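Prolyl 4-hydroxylase (Phytophthora capsici LT1534, PDB 6IUQ) probably hydroxylates prolyl residues of peptide or protein substrates, as an iron(II)- and 2-oxoglutarate-dependent dioxygenase built on a double-stranded beta-helix core. Local coordinates at residues A51-E54 with E55-L59; Q133-T136 with S137-T140; W58-N62 with D63-P67; E278-E281 with S282-C286; K300-E303 with T304-N308. All coordinates share one frame; numbering follows the deposited sequence.

Contact 1: residues A51-E54 with E55-L59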
loop_
_atom_site.group_PDB
_atom_site.type_symbol
_atom_site.label_atom_id
_atom_site.label_comp_id
_atom_site.label_asym_id
_atom_site.label_seq_id
_atom_site.Cartn_x
_atom_site.Cartn_y
_atom_site.Cartn_z
ATOM N N ALA A 51 -11.656 10.712 16.033
ATOM C CA ALA A 51 -12.444 9.669 16.686
ATOM C C ALA A 51 -11.861 8.266 16.458
ATOM O O ALA A 51 -11.756 7.479 17.392
ATOM C CB ALA A 51 -13.868 9.727 16.201
ATOM N N LEU A 52 -11.485 7.959 15.218
ATOM C CA LEU A 52 -10.932 6.647 14.878
ATOM C C LEU A 52 -9.595 6.446 15.601
ATOM O O LEU A 52 -9.329 5.360 16.134
ATOM C CB LEU A 52 -10.760 6.505 13.355
ATOM C CG LEU A 52 -12.058 6.430 12.522
ATOM C CD1 LEU A 52 -11.803 6.659 11.034
ATOM C CD2 LEU A 52 -12.752 5.105 12.733
ATOM N N LEU A 53 -8.776 7.503 15.636
ATOM C CA LEU A 53 -7.478 7.474 16.325
ATOM C C LEU A 53 -7.651 7.229 17.826
ATOM O O LEU A 53 -6.928 6.424 18.407
ATOM C CB LEU A 53 -6.693 8.790 16.095
ATOM C CG LEU A 53 -5.360 8.995 16.840
ATOM C CD1 LEU A 53 -4.357 7.881 16.547
ATOM C CD2 LEU A 53 -4.737 10.372 16.546
ATOM N N GLU A 54 -8.611 7.913 18.446
ATOM C CA GLU A 54 -8.879 7.718 19.871
ATOM C C GLU A 54 -9.201 6.254 20.162
ATOM O O GLU A 54 -8.637 5.661 21.086
ATOM C CB GLU A 54 -10.015 8.634 20.350
ATOM C CG GLU A 54 -9.603 10.110 20.448
ATOM C CD GLU A 54 -10.715 11.030 20.966
ATOM O OE1 GLU A 54 -11.223 10.778 22.084
ATOM O OE2 GLU A 54 -11.060 12.021 20.261
ATOM N N GLU A 55 -10.067 5.654 19.349
ATOM C CA GLU A 55 -10.405 4.249 19.541
ATOM C C GLU A 55 -9.179 3.357 19.369
ATOM O O GLU A 55 -9.010 2.372 20.078
ATOM C CB GLU A 55 -11.524 3.832 18.588
ATOM C CG GLU A 55 -12.842 4.487 18.932
ATOM C CD GLU A 55 -14.021 3.969 18.119
ATOM O OE1 GLU A 55 -13.828 3.154 17.174
ATOM O OE2 GLU A 55 -15.155 4.387 18.436
HETATM N N MSE A 56 -8.298 3.719 18.447
HETATM C CA MSE A 56 -7.088 2.932 18.241
HETATM C C MSE A 56 -6.145 3.010 19.434
HETATM O O MSE A 56 -5.547 2.010 19.822
HETATM C CB MSE A 56 -6.360 3.392 16.979
HETATM C CG MSE A 56 -7.106 3.057 15.712
HETATM SE SE MSE A 56 -6.200 3.773 14.154
HETATM C CE MSE A 56 -4.516 2.792 14.283
ATOM N N ARG A 57 -5.989 4.209 19.982
ATOM C CA ARG A 57 -5.152 4.402 21.153
ATOM C C ARG A 57 -5.710 3.615 22.339
ATOM O O ARG A 57 -4.963 3.050 23.131
ATOM C CB ARG A 57 -5.048 5.883 21.507
ATOM C CG ARG A 57 -4.148 6.707 20.597
ATOM C CD ARG A 57 -3.640 7.907 21.374
ATOM N NE ARG A 57 -3.291 9.062 20.554
ATOM C CZ ARG A 57 -2.100 9.268 19.994
ATOM N NH1 ARG A 57 -1.123 8.376 20.142
ATOM N NH2 ARG A 57 -1.889 10.379 19.285
ATOM N N TRP A 58 -7.033 3.583 22.452
ATOM C CA TRP A 58 -7.674 2.816 23.499
ATOM C C TRP A 58 -7.365 1.332 23.361
ATOM O O TRP A 58 -7.036 0.665 24.340
ATOM C CB TRP A 58 -9.177 3.035 23.483
ATOM C CG TRP A 58 -9.851 2.341 24.609
ATOM C CD1 TRP A 58 -10.045 2.824 25.877
ATOM C CD2 TRP A 58 -10.405 1.022 24.592
ATOM N NE1 TRP A 58 -10.696 1.888 26.642
ATOM C CE2 TRP A 58 -10.928 0.773 25.880
ATOM C CE3 TRP A 58 -10.521 0.032 23.613
ATOM C CZ2 TRP A 58 -11.558 -0.418 26.208
ATOM C CZ3 TRP A 58 -11.142 -1.154 23.942
ATOM C CH2 TRP A 58 -11.653 -1.370 25.232
ATOM N N LEU A 59 -7.480 0.815 22.144
ATOM C CA LEU A 59 -7.165 -0.581 21.882
ATOM C C LEU A 59 -5.744 -0.891 22.312
ATOM O O LEU A 59 -5.458 -1.967 22.844
ATOM C CB LEU A 59 -7.348 -0.906 20.401
ATOM C CG LEU A 59 -8.800 -0.997 19.946
ATOM C CD1 LEU A 59 -8.857 -1.159 18.445
ATOM C CD2 LEU A 59 -9.502 -2.156 20.651
#
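Leu53 meets Arg57 one turn along helix 46-61; Leu53, Glu55 and Glu54 are the residues that lose the most surface here. The backbone supplies the regular part: Arg57 N donates to Leu53 O at 2.9 Å with an N-H...O angle of 162°, and Glu55 N reaches Ala51 O at 3.2 Å, both i to i+4 bonds of an alpha-helix. Leu53 has CG anti to its backbone N (chi1 175°), which carries its methyls forward along the helix toward Arg57. There CD1 lies over one face of the guanidinium, near its rim, while CD2 comes to 4.0 Å from Arg57 NH2. A single methyl thus covers part of one face, and NH1 forms a salt bridge with Glu223. Glu54 O accepts Trp58 N at 3.0 Å, while its OE2 is hydrogen-bonded to Lys10 N. Glu55 CG passes 3.5 Å from Ala51 O, and the extended chain delivers the buried carboxylate to Tyr9 OH and to the backbone N atoms of Glu109 and Leu110, which probably stabilise its negative charge. The helix packs on helix 108-115 through Leu52 and Glu55, and on the sheet through Leu53, Met56 (selenomethionine) and Arg57 against strand 224-232 and Met56 against strand 139-146.

Contact 2: residues Q133-T136 with S137-T140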
loop_
_atom_site.group_PDB
_atom_site.type_symbol
_atom_site.label_atom_id
_atom_site.label_comp_id
_atom_site.label_asym_id
_atom_site.label_seq_id
_atom_site.Cartn_x
_atom_site.Cartn_y
_atom_site.Cartn_z
ATOM N N GLN A 133 -14.571 -7.543 -4.218
ATOM C CA GLN A 133 -15.543 -8.373 -3.543
ATOM C C GLN A 133 -16.125 -7.722 -2.289
ATOM O O GLN A 133 -15.401 -7.146 -1.475
ATOM C CB GLN A 133 -14.903 -9.708 -3.179
ATOM C CG GLN A 133 -14.258 -10.468 -4.346
ATOM C CD GLN A 133 -15.283 -11.086 -5.258
ATOM O OE1 GLN A 133 -15.513 -10.609 -6.371
ATOM N NE2 GLN A 133 -15.925 -12.145 -4.787
ATOM N N PHE A 134 -17.439 -7.852 -2.126
ATOM C CA PHE A 134 -18.135 -7.284 -0.989
ATOM C C PHE A 134 -18.148 -8.186 0.247
ATOM O O PHE A 134 -18.396 -7.728 1.367
ATOM C CB PHE A 134 -19.551 -6.935 -1.398
ATOM C CG PHE A 134 -19.643 -5.687 -2.231
ATOM C CD1 PHE A 134 -19.543 -5.747 -3.609
ATOM C CD2 PHE A 134 -19.830 -4.449 -1.631
ATOM C CE1 PHE A 134 -19.639 -4.596 -4.386
ATOM C CE2 PHE A 134 -19.922 -3.290 -2.401
ATOM C CZ PHE A 134 -19.824 -3.359 -3.776
ATOM N N SER A 135 -17.855 -9.462 0.055
ATOM C CA SER A 135 -17.899 -10.399 1.163
ATOM C C SER A 135 -16.903 -9.979 2.239
ATOM O O SER A 135 -15.843 -9.442 1.928
ATOM C CB SER A 135 -17.615 -11.826 0.675
ATOM O OG SER A 135 -17.305 -12.668 1.772
ATOM N N THR A 136 -17.238 -10.218 3.500
ATOM C CA THR A 136 -16.389 -9.764 4.589
ATOM C C THR A 136 -15.123 -10.594 4.641
ATOM O O THR A 136 -14.157 -10.235 5.317
ATOM C CB THR A 136 -17.100 -9.826 5.960
ATOM O OG1 THR A 136 -17.674 -11.123 6.154
ATOM C CG2 THR A 136 -18.198 -8.765 6.058
ATOM N N SER A 137 -15.138 -11.705 3.915
ATOM C CA SER A 137 -13.983 -12.585 3.821
ATOM C C SER A 137 -12.906 -11.980 2.923
ATOM O O SER A 137 -11.726 -12.322 3.043
ATOM C CB SER A 137 -14.400 -13.959 3.282
ATOM O OG SER A 137 -15.173 -14.661 4.240
ATOM N N ASP A 138 -13.323 -11.083 2.027
ATOM C CA ASP A 138 -12.435 -10.524 1.017
ATOM C C ASP A 138 -12.049 -9.063 1.301
ATOM O O ASP A 138 -11.744 -8.293 0.383
ATOM C CB ASP A 138 -13.094 -10.638 -0.364
ATOM C CG ASP A 138 -13.523 -12.073 -0.695
ATOM O OD1 ASP A 138 -12.917 -13.032 -0.158
ATOM O OD2 ASP A 138 -14.479 -12.250 -1.480
ATOM N N ARG A 139 -12.101 -8.680 2.572
ATOM C CA ARG A 139 -11.592 -7.389 3.015
ATOM C C ARG A 139 -10.805 -7.671 4.290
ATOM O O ARG A 139 -11.137 -8.587 5.046
ATOM C CB ARG A 139 -12.720 -6.360 3.268
ATOM C CG ARG A 139 -13.359 -6.501 4.651
ATOM C CD ARG A 139 -14.583 -5.622 4.854
ATOM N NE ARG A 139 -15.595 -5.834 3.820
ATOM C CZ ARG A 139 -16.835 -5.360 3.895
ATOM N NH1 ARG A 139 -17.200 -4.670 4.962
ATOM N NH2 ARG A 139 -17.717 -5.576 2.917
ATOM N N THR A 140 -9.746 -6.905 4.507
ATOM C CA THR A 140 -8.963 -6.995 5.733
ATOM C C THR A 140 -8.823 -5.600 6.265
ATOM O O THR A 140 -8.497 -4.692 5.508
ATOM C CB THR A 140 -7.540 -7.593 5.500
ATOM O OG1 THR A 140 -7.632 -8.977 5.156
ATOM C CG2 THR A 140 -6.668 -7.441 6.743
HETATM O O HOH W 1 -15.032 -7.027 1.241
#
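The guanidinium of Arg139 turns back over the preceding loop, with Thr136 CG2 above the centre of one face, 4.2 Å from the plane. Phe134 O lies at the guanidinium edge, 2.7 Å from NH2, but the N-H...O angle of 126° makes this a weak bond. A bend at chi3 (55°) helps to fold the arginine chain back in this way. Water 1 sits in the guanidinium plane, accepts from Arg139 NE at 2.9 Å and donates to Gln133 O and Ser135 O, so one molecule ties three residues together. A beta turn over Ser135-Asp138 leads into strand 139-146 of the six-stranded antiparallel sheet: Asp138 N closes it on Ser135 O at 3.0 Å, from above the carbonyl plane, and Ser137 N donates to Ser135 OG at 3.2 Å, an ST turn. Gln133 and Asp138 run obliquely past each other, with Asp138 OD2 3.1 Å from Gln133 CB. At the far end of the arginine, NH1 is held by Phe114 O, while the backbone of Asp138 pairs with Asp232 of strand 224-232.

Contact 3: residues W58-N62 with D63-P67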
loop_
_atom_site.group_PDB
_atom_site.type_symbol
_atom_site.label_atom_id
_atom_site.label_comp_id
_atom_site.label_asym_id
_atom_site.label_seq_id
_atom_site.Cartn_x
_atom_site.Cartn_y
_atom_site.Cartn_z
ATOM N N TRP A 58 -7.033 3.583 22.452
ATOM C CA TRP A 58 -7.674 2.816 23.499
ATOM C C TRP A 58 -7.365 1.332 23.361
ATOM O O TRP A 58 -7.036 0.665 24.340
ATOM C CB TRP A 58 -9.177 3.035 23.483
ATOM C CG TRP A 58 -9.851 2.341 24.609
ATOM C CD1 TRP A 58 -10.045 2.824 25.877
ATOM C CD2 TRP A 58 -10.405 1.022 24.592
ATOM N NE1 TRP A 58 -10.696 1.888 26.642
ATOM C CE2 TRP A 58 -10.928 0.773 25.880
ATOM C CE3 TRP A 58 -10.521 0.032 23.613
ATOM C CZ2 TRP A 58 -11.558 -0.418 26.208
ATOM C CZ3 TRP A 58 -11.142 -1.154 23.942
ATOM C CH2 TRP A 58 -11.653 -1.370 25.232
ATOM N N LEU A 59 -7.480 0.815 22.144
ATOM C CA LEU A 59 -7.165 -0.581 21.882
ATOM C C LEU A 59 -5.744 -0.891 22.312
ATOM O O LEU A 59 -5.458 -1.967 22.844
ATOM C CB LEU A 59 -7.348 -0.906 20.401
ATOM C CG LEU A 59 -8.800 -0.997 19.946
ATOM C CD1 LEU A 59 -8.857 -1.159 18.445
ATOM C CD2 LEU A 59 -9.502 -2.156 20.651
ATOM N N ASN A 60 -4.859 0.071 22.081
ATOM C CA ASN A 60 -3.457 -0.071 22.445
ATOM C C ASN A 60 -3.198 -0.000 23.961
ATOM O O ASN A 60 -2.295 -0.671 24.471
ATOM C CB ASN A 60 -2.631 0.995 21.739
ATOM C CG ASN A 60 -1.155 0.799 21.943
ATOM O OD1 ASN A 60 -0.607 -0.249 21.588
ATOM N ND2 ASN A 60 -0.494 1.804 22.517
ATOM N N GLU A 61 -3.975 0.820 24.666
ATOM C CA GLU A 61 -3.885 0.912 26.125
ATOM C C GLU A 61 -4.365 -0.374 26.774
ATOM O O GLU A 61 -3.891 -0.765 27.836
ATOM C CB GLU A 61 -4.715 2.073 26.661
ATOM C CG GLU A 61 -4.125 3.461 26.466
ATOM C CD GLU A 61 -5.146 4.563 26.773
ATOM O OE1 GLU A 61 -6.333 4.400 26.401
ATOM O OE2 GLU A 61 -4.767 5.581 27.400
ATOM N N ASN A 62 -5.330 -1.027 26.144
ATOM C CA ASN A 62 -5.886 -2.231 26.721
ATOM C C ASN A 62 -5.305 -3.468 26.058
ATOM O O ASN A 62 -5.954 -4.508 25.936
ATOM C CB ASN A 62 -7.405 -2.188 26.638
ATOM C CG ASN A 62 -7.987 -1.099 27.524
ATOM O OD1 ASN A 62 -7.935 0.083 27.183
ATOM N ND2 ASN A 62 -8.514 -1.488 28.679
ATOM N N ASP A 63 -4.053 -3.322 25.642
ATOM C CA ASP A 63 -3.205 -4.427 25.221
ATOM C C ASP A 63 -3.828 -5.335 24.167
ATOM O O ASP A 63 -3.668 -6.554 24.215
ATOM C CB ASP A 63 -2.793 -5.242 26.446
ATOM C CG ASP A 63 -2.068 -4.396 27.494
ATOM O OD1 ASP A 63 -1.200 -3.569 27.119
ATOM O OD2 ASP A 63 -2.379 -4.554 28.696
ATOM N N HIS A 64 -4.516 -4.736 23.198
ATOM C CA HIS A 64 -5.073 -5.501 22.088
ATOM C C HIS A 64 -4.132 -5.530 20.878
ATOM O O HIS A 64 -4.273 -6.384 20.005
ATOM C CB HIS A 64 -6.444 -4.950 21.695
ATOM C CG HIS A 64 -7.515 -5.226 22.706
ATOM N ND1 HIS A 64 -7.785 -4.378 23.759
ATOM C CD2 HIS A 64 -8.372 -6.267 22.833
ATOM C CE1 HIS A 64 -8.768 -4.880 24.487
ATOM N NE2 HIS A 64 -9.140 -6.025 23.947
ATOM N N PHE A 65 -3.158 -4.635 20.851
ATOM C CA PHE A 65 -2.178 -4.640 19.789
ATOM C C PHE A 65 -1.240 -5.745 20.185
ATOM O O PHE A 65 -0.775 -5.820 21.289
ATOM C CB PHE A 65 -1.453 -3.321 19.655
ATOM C CG PHE A 65 -2.132 -2.351 18.749
ATOM C CD1 PHE A 65 -3.266 -1.705 19.149
ATOM C CD2 PHE A 65 -1.645 -2.100 17.505
ATOM C CE1 PHE A 65 -3.895 -0.822 18.332
ATOM C CE2 PHE A 65 -2.257 -1.215 16.688
ATOM C CZ PHE A 65 -3.383 -0.576 17.099
ATOM N N LYS A 66 -0.830 -6.521 19.207
ATOM C CA LYS A 66 0.068 -7.614 19.456
ATOM C C LYS A 66 1.228 -7.625 18.515
ATOM O O LYS A 66 1.051 -7.335 17.362
ATOM C CB LYS A 66 -0.670 -8.910 19.233
ATOM C CG LYS A 66 -1.711 -9.199 20.281
ATOM C CD LYS A 66 -1.183 -8.863 21.654
ATOM C CE LYS A 66 -2.110 -9.375 22.734
ATOM N NZ LYS A 66 -1.554 -9.101 24.073
ATOM N N PRO A 67 2.431 -7.926 18.987
ATOM C CA PRO A 67 3.542 -8.051 18.029
ATOM C C PRO A 67 3.246 -9.015 16.904
ATOM O O PRO A 67 3.830 -8.820 15.862
ATOM C CB PRO A 67 4.684 -8.572 18.874
ATOM C CG PRO A 67 4.007 -9.307 19.965
ATOM C CD PRO A 67 2.784 -8.509 20.284
#
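A Schellman motif closes helix 46-61, with Asp63, at positive phi (52°), as its C-prime residue. Its defining bond runs from His64 N to Leu59 O at 2.9 Å, and a weak companion runs from Asp63 N to Asn60 O at 3.4 Å. The imidazole follows the backbone round the turn: Leu59 O lies at the edge of the His64 ring, in its plane, and ND1 makes a weak bond to it at 3.5 Å. The six-membered ring of Trp58 and the His64 ring have nearly parallel planes, 21° apart, but with centroids separated by 6.0 Å they hardly overlap. On another side of the turn, Phe65 packs against the helix end. Its CE1 meets Leu59 CB at 4.0 Å, edge on, while CD1 comes to 3.7 Å from Asn60 CA; the Asn60 amide stands almost perpendicular to the phenyl plane. Phe65 also packs on Leu143 and Val96, joining the helix end to the sheet. Leu59 O lacks a regular i to i+4 bond, so its capture by His64 N lets the chain leave the helix with this acceptor paired.

Contact 4: residues E278-E281 with S282-C286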
loop_
_atom_site.group_PDB
_atom_site.type_symbol
_atom_site.label_atom_id
_atom_site.label_comp_id
_atom_site.label_asym_id
_atom_site.label_seq_id
_atom_site.Cartn_x
_atom_site.Cartn_y
_atom_site.Cartn_z
ATOM N N GLU A 278 17.794 0.030 -4.040
ATOM C CA GLU A 278 16.740 0.314 -3.066
ATOM C C GLU A 278 16.419 -0.886 -2.161
ATOM O O GLU A 278 16.319 -0.740 -0.940
ATOM C CB GLU A 278 15.464 0.780 -3.770
ATOM C CG GLU A 278 15.524 2.201 -4.294
ATOM C CD GLU A 278 16.236 2.344 -5.634
ATOM O OE1 GLU A 278 16.428 1.343 -6.352
ATOM O OE2 GLU A 278 16.609 3.485 -5.978
ATOM N N TYR A 279 16.243 -2.062 -2.748
ATOM C CA TYR A 279 16.069 -3.282 -1.964
ATOM C C TYR A 279 17.241 -3.512 -0.998
ATOM O O TYR A 279 17.041 -3.801 0.186
ATOM C CB TYR A 279 15.938 -4.492 -2.877
ATOM C CG TYR A 279 14.559 -4.805 -3.426
ATOM C CD1 TYR A 279 14.053 -4.126 -4.523
ATOM C CD2 TYR A 279 13.800 -5.838 -2.895
ATOM C CE1 TYR A 279 12.791 -4.448 -5.063
ATOM C CE2 TYR A 279 12.549 -6.174 -3.423
ATOM C CZ TYR A 279 12.054 -5.468 -4.509
ATOM O OH TYR A 279 10.824 -5.788 -5.036
ATOM N N TYR A 280 18.462 -3.385 -1.504
ATOM C CA TYR A 280 19.644 -3.603 -0.674
ATOM C C TYR A 280 19.733 -2.577 0.461
ATOM O O TYR A 280 19.981 -2.941 1.621
ATOM C CB TYR A 280 20.919 -3.574 -1.531
ATOM C CG TYR A 280 22.185 -3.931 -0.769
ATOM C CD1 TYR A 280 22.560 -5.255 -0.588
ATOM C CD2 TYR A 280 23.009 -2.936 -0.234
ATOM C CE1 TYR A 280 23.720 -5.592 0.103
ATOM C CE2 TYR A 280 24.172 -3.260 0.456
ATOM C CZ TYR A 280 24.515 -4.593 0.622
ATOM O OH TYR A 280 25.647 -4.924 1.318
ATOM N N GLU A 281 19.516 -1.305 0.163
ATOM C CA GLU A 281 19.563 -0.305 1.231
ATOM C C GLU A 281 18.525 -0.573 2.316
ATOM O O GLU A 281 18.825 -0.438 3.505
ATOM C CB GLU A 281 19.379 1.102 0.684
ATOM C CG GLU A 281 20.197 2.141 1.454
ATOM C CD GLU A 281 21.702 1.787 1.536
ATOM O OE1 GLU A 281 22.257 1.248 0.549
ATOM O OE2 GLU A 281 22.326 2.056 2.585
ATOM N N SER A 282 17.322 -0.990 1.925
ATOM C CA SER A 282 16.315 -1.331 2.930
ATOM C C SER A 282 16.826 -2.473 3.790
ATOM O O SER A 282 16.649 -2.456 4.994
ATOM C CB SER A 282 14.978 -1.707 2.290
ATOM O OG SER A 282 14.262 -0.551 1.898
ATOM N N LEU A 283 17.487 -3.455 3.182
ATOM C CA LEU A 283 17.983 -4.583 3.967
ATOM C C LEU A 283 19.117 -4.154 4.913
ATOM O O LEU A 283 19.288 -4.754 5.966
ATOM C CB LEU A 283 18.444 -5.724 3.052
ATOM C CG LEU A 283 17.326 -6.515 2.362
ATOM C CD1 LEU A 283 17.796 -7.123 1.052
ATOM C CD2 LEU A 283 16.767 -7.587 3.269
HETATM N N MSE A 284 19.877 -3.118 4.546
HETATM C CA MSE A 284 20.908 -2.575 5.438
HETATM C C MSE A 284 20.302 -2.009 6.728
HETATM O O MSE A 284 20.857 -2.213 7.804
HETATM C CB MSE A 284 21.737 -1.501 4.736
HETATM C CG MSE A 284 22.626 -2.043 3.622
HETATM SE SE MSE A 284 23.624 -3.670 4.138
HETATM C CE MSE A 284 22.498 -5.112 3.415
ATOM N N GLU A 285 19.169 -1.311 6.617
ATOM C CA GLU A 285 18.424 -0.831 7.786
ATOM C C GLU A 285 17.935 -2.006 8.649
ATOM O O GLU A 285 18.034 -1.967 9.871
ATOM C CB GLU A 285 17.240 0.035 7.356
ATOM C CG GLU A 285 17.614 1.385 6.745
ATOM C CD GLU A 285 16.461 2.016 5.951
ATOM O OE1 GLU A 285 15.305 1.526 6.068
ATOM O OE2 GLU A 285 16.711 2.992 5.205
ATOM N N CYS A 286 17.425 -3.054 8.005
ATOM C CA CYS A 286 17.070 -4.295 8.698
ATOM C C CYS A 286 18.257 -4.867 9.474
ATOM O O CYS A 286 18.090 -5.365 10.597
ATOM C CB CYS A 286 16.550 -5.348 7.708
ATOM S SG CYS A 286 14.969 -4.936 6.910
#
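Four successive i to i+4 bonds mark the backbone as regular alpha-helix, from Ser282 N to Glu278 O (3.0 Å, 163°) through to the longer Glu285 N to Glu281 O (3.3 Å). On this frame of helix 276-287, Tyr280 and Met284, a selenomethionine, form a Met-aromatic contact one turn apart. Tyr280 holds CG anti to the backbone N (chi1 -174°), which swings the ring along the helix toward Met284. The Met284 chain, bent at chi2 and chi3, curls its methyl over one ring face: CE is 3.7 Å from the centroid and 21° off the normal, a CH-pi contact displaced toward the rim. SE stands more obliquely, 4.3 Å from the same centroid. The helix is tied to its surroundings by the Cys286-Cys152 disulfide, a Glu278 salt bridge to Arg326 of helix 313-328, and a hydrogen bond between Ser282 OG and Arg216 NH1 of strand 214-217. Tyr279, whose side chain lies about 11 Å from the iron(II) ion, has OH hydrogen-bonded to Ser271 OG. Within the aromatic pair, the shortest approach of the side chains is Tyr280 CZ to Met284 CE, 3.5 Å.

Contact 5: residues K300-E303 with T304-N308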
loop_
_atom_site.group_PDB
_atom_site.type_symbol
_atom_site.label_atom_id
_atom_site.label_comp_id
_atom_site.label_asym_id
_atom_site.label_seq_id
_atom_site.Cartn_x
_atom_site.Cartn_y
_atom_site.Cartn_z
ATOM N N LYS A 300 20.549 -12.963 2.659
ATOM C CA LYS A 300 21.100 -14.049 1.853
ATOM C C LYS A 300 20.143 -14.368 0.708
ATOM O O LYS A 300 20.560 -14.714 -0.385
ATOM C CB LYS A 300 21.353 -15.293 2.704
ATOM C CG LYS A 300 22.615 -15.228 3.519
ATOM C CD LYS A 300 23.847 -15.176 2.630
ATOM C CE LYS A 300 24.985 -14.417 3.311
ATOM N NZ LYS A 300 26.220 -14.338 2.472
ATOM N N SER A 301 18.853 -14.227 0.972
ATOM C CA SER A 301 17.830 -14.497 -0.026
ATOM C C SER A 301 17.950 -13.502 -1.179
ATOM O O SER A 301 17.908 -13.872 -2.351
ATOM C CB SER A 301 16.447 -14.447 0.627
ATOM O OG SER A 301 15.443 -14.645 -0.333
ATOM N N HIS A 302 18.150 -12.232 -0.839
ATOM C CA HIS A 302 18.344 -11.178 -1.839
ATOM C C HIS A 302 19.603 -11.428 -2.667
ATOM O O HIS A 302 19.597 -11.416 -3.910
ATOM C CB HIS A 302 18.429 -9.826 -1.133
ATOM C CG HIS A 302 18.971 -8.728 -1.984
ATOM N ND1 HIS A 302 18.161 -7.834 -2.656
ATOM C CD2 HIS A 302 20.248 -8.363 -2.265
ATOM C CE1 HIS A 302 18.914 -6.968 -3.313
ATOM N NE2 HIS A 302 20.184 -7.267 -3.091
ATOM N N GLU A 303 20.687 -11.644 -1.942
ATOM C CA GLU A 303 21.989 -11.952 -2.501
ATOM C C GLU A 303 21.935 -13.097 -3.514
ATOM O O GLU A 303 22.485 -13.001 -4.612
ATOM C CB GLU A 303 22.919 -12.284 -1.342
ATOM C CG GLU A 303 24.329 -12.605 -1.664
ATOM C CD GLU A 303 25.131 -12.735 -0.382
ATOM O OE1 GLU A 303 25.592 -13.861 -0.077
ATOM O OE2 GLU A 303 25.258 -11.712 0.333
ATOM N N THR A 304 21.259 -14.175 -3.140
ATOM C CA THR A 304 21.060 -15.320 -4.029
ATOM C C THR A 304 20.214 -14.992 -5.270
ATOM O O THR A 304 20.544 -15.413 -6.376
ATOM C CB THR A 304 20.387 -16.472 -3.271
ATOM O OG1 THR A 304 21.234 -16.891 -2.193
ATOM C CG2 THR A 304 20.137 -17.641 -4.190
ATOM N N HIS A 305 19.122 -14.254 -5.078
ATOM C CA HIS A 305 18.256 -13.862 -6.186
ATOM C C HIS A 305 19.002 -12.983 -7.190
ATOM O O HIS A 305 18.918 -13.184 -8.402
ATOM C CB HIS A 305 17.017 -13.135 -5.661
ATOM C CG HIS A 305 16.044 -12.752 -6.735
ATOM N ND1 HIS A 305 16.333 -11.814 -7.707
ATOM C CD2 HIS A 305 14.780 -13.171 -6.986
ATOM C CE1 HIS A 305 15.295 -11.679 -8.513
ATOM N NE2 HIS A 305 14.340 -12.493 -8.099
ATOM N N VAL A 306 19.755 -12.023 -6.680
ATOM C CA VAL A 306 20.511 -11.108 -7.524
ATOM C C VAL A 306 21.529 -11.860 -8.383
ATOM O O VAL A 306 21.754 -11.516 -9.553
ATOM C CB VAL A 306 21.226 -10.024 -6.645
ATOM C CG1 VAL A 306 22.380 -9.379 -7.376
ATOM C CG2 VAL A 306 20.237 -8.986 -6.190
ATOM N N GLU A 307 22.153 -12.886 -7.810
ATOM C CA GLU A 307 23.156 -13.645 -8.554
ATOM C C GLU A 307 22.495 -14.578 -9.579
ATOM O O GLU A 307 23.007 -14.733 -10.676
ATOM C CB GLU A 307 24.057 -14.438 -7.601
ATOM C CG GLU A 307 25.081 -15.339 -8.305
ATOM C CD GLU A 307 26.097 -14.575 -9.145
ATOM O OE1 GLU A 307 26.340 -13.379 -8.870
ATOM O OE2 GLU A 307 26.656 -15.170 -10.093
ATOM N N ASN A 308 21.361 -15.184 -9.219
ATOM C CA ASN A 308 20.548 -15.973 -10.163
ATOM C C ASN A 308 20.126 -15.161 -11.382
ATOM O O ASN A 308 20.170 -15.646 -12.506
ATOM C CB ASN A 308 19.295 -16.513 -9.483
ATOM C CG ASN A 308 19.592 -17.633 -8.505
ATOM O OD1 ASN A 308 20.664 -18.244 -8.547
ATOM N ND2 ASN A 308 18.633 -17.925 -7.633
#
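Val306 rises from helix 296-311 against the ring of His302, one turn back. Its CB lies 3.5 Å from His302 O, the carbonyl that accepts Val306 N at 2.8 Å almost head-on, with an N-H...O angle of 166°. From CB, CG2 passes 3.4 Å from His302 O and then lies over the imidazole, toward the rim, 3.5 Å from His302 NE2. Its 3.8 Å distance to the ring centroid, 24° off the normal, defines a CH-pi contact. With CG anti to the backbone N (chi1 165°), the His302 ring is sent along the helix toward Val306, while its ND1 is hydrogen-bonded to Arg272 NH1. On the exposed side, Thr304 OG1 and Thr304 N both donate to Lys300 O, from opposite faces of the carbonyl plane, so two donors grip one oxygen. Lys300 NZ also forms a salt bridge with Glu303 OE1 at 2.7 Å, meeting the carboxylate on its syn side. The His302 side faces helix 276-287, where the ring touches Glu276, Tyr279 and Leu283, and Val306 also reaches Glu276.

Contacts 1 and 3 share Trp58 and Leu59 and occupy the body and the C-terminal end of helix 46-61; Met56 O of contact 1 also touches Phe65 CE1 of contact 3 at 3.6 Å. Contact 1 is mostly buried, contacts 3 and 4 partly so, and contacts 2 and 5 lie at the surface. Contacts 4 and 5 belong to successive helices that pack together, with Leu283 CD1 3.5 Å from His302 CB, and both place a methyl over a ring face, Met284 CE over Tyr280 and Val306 CG2 over His302. Contact 2 has a water-bridged arginine at a loop-to-strand turn, whereas contact 3 ends a helix through backbone bonds. Contacts 1 and 5 lie on opposite sides of the chain's centre, their centres about 42 Å apart.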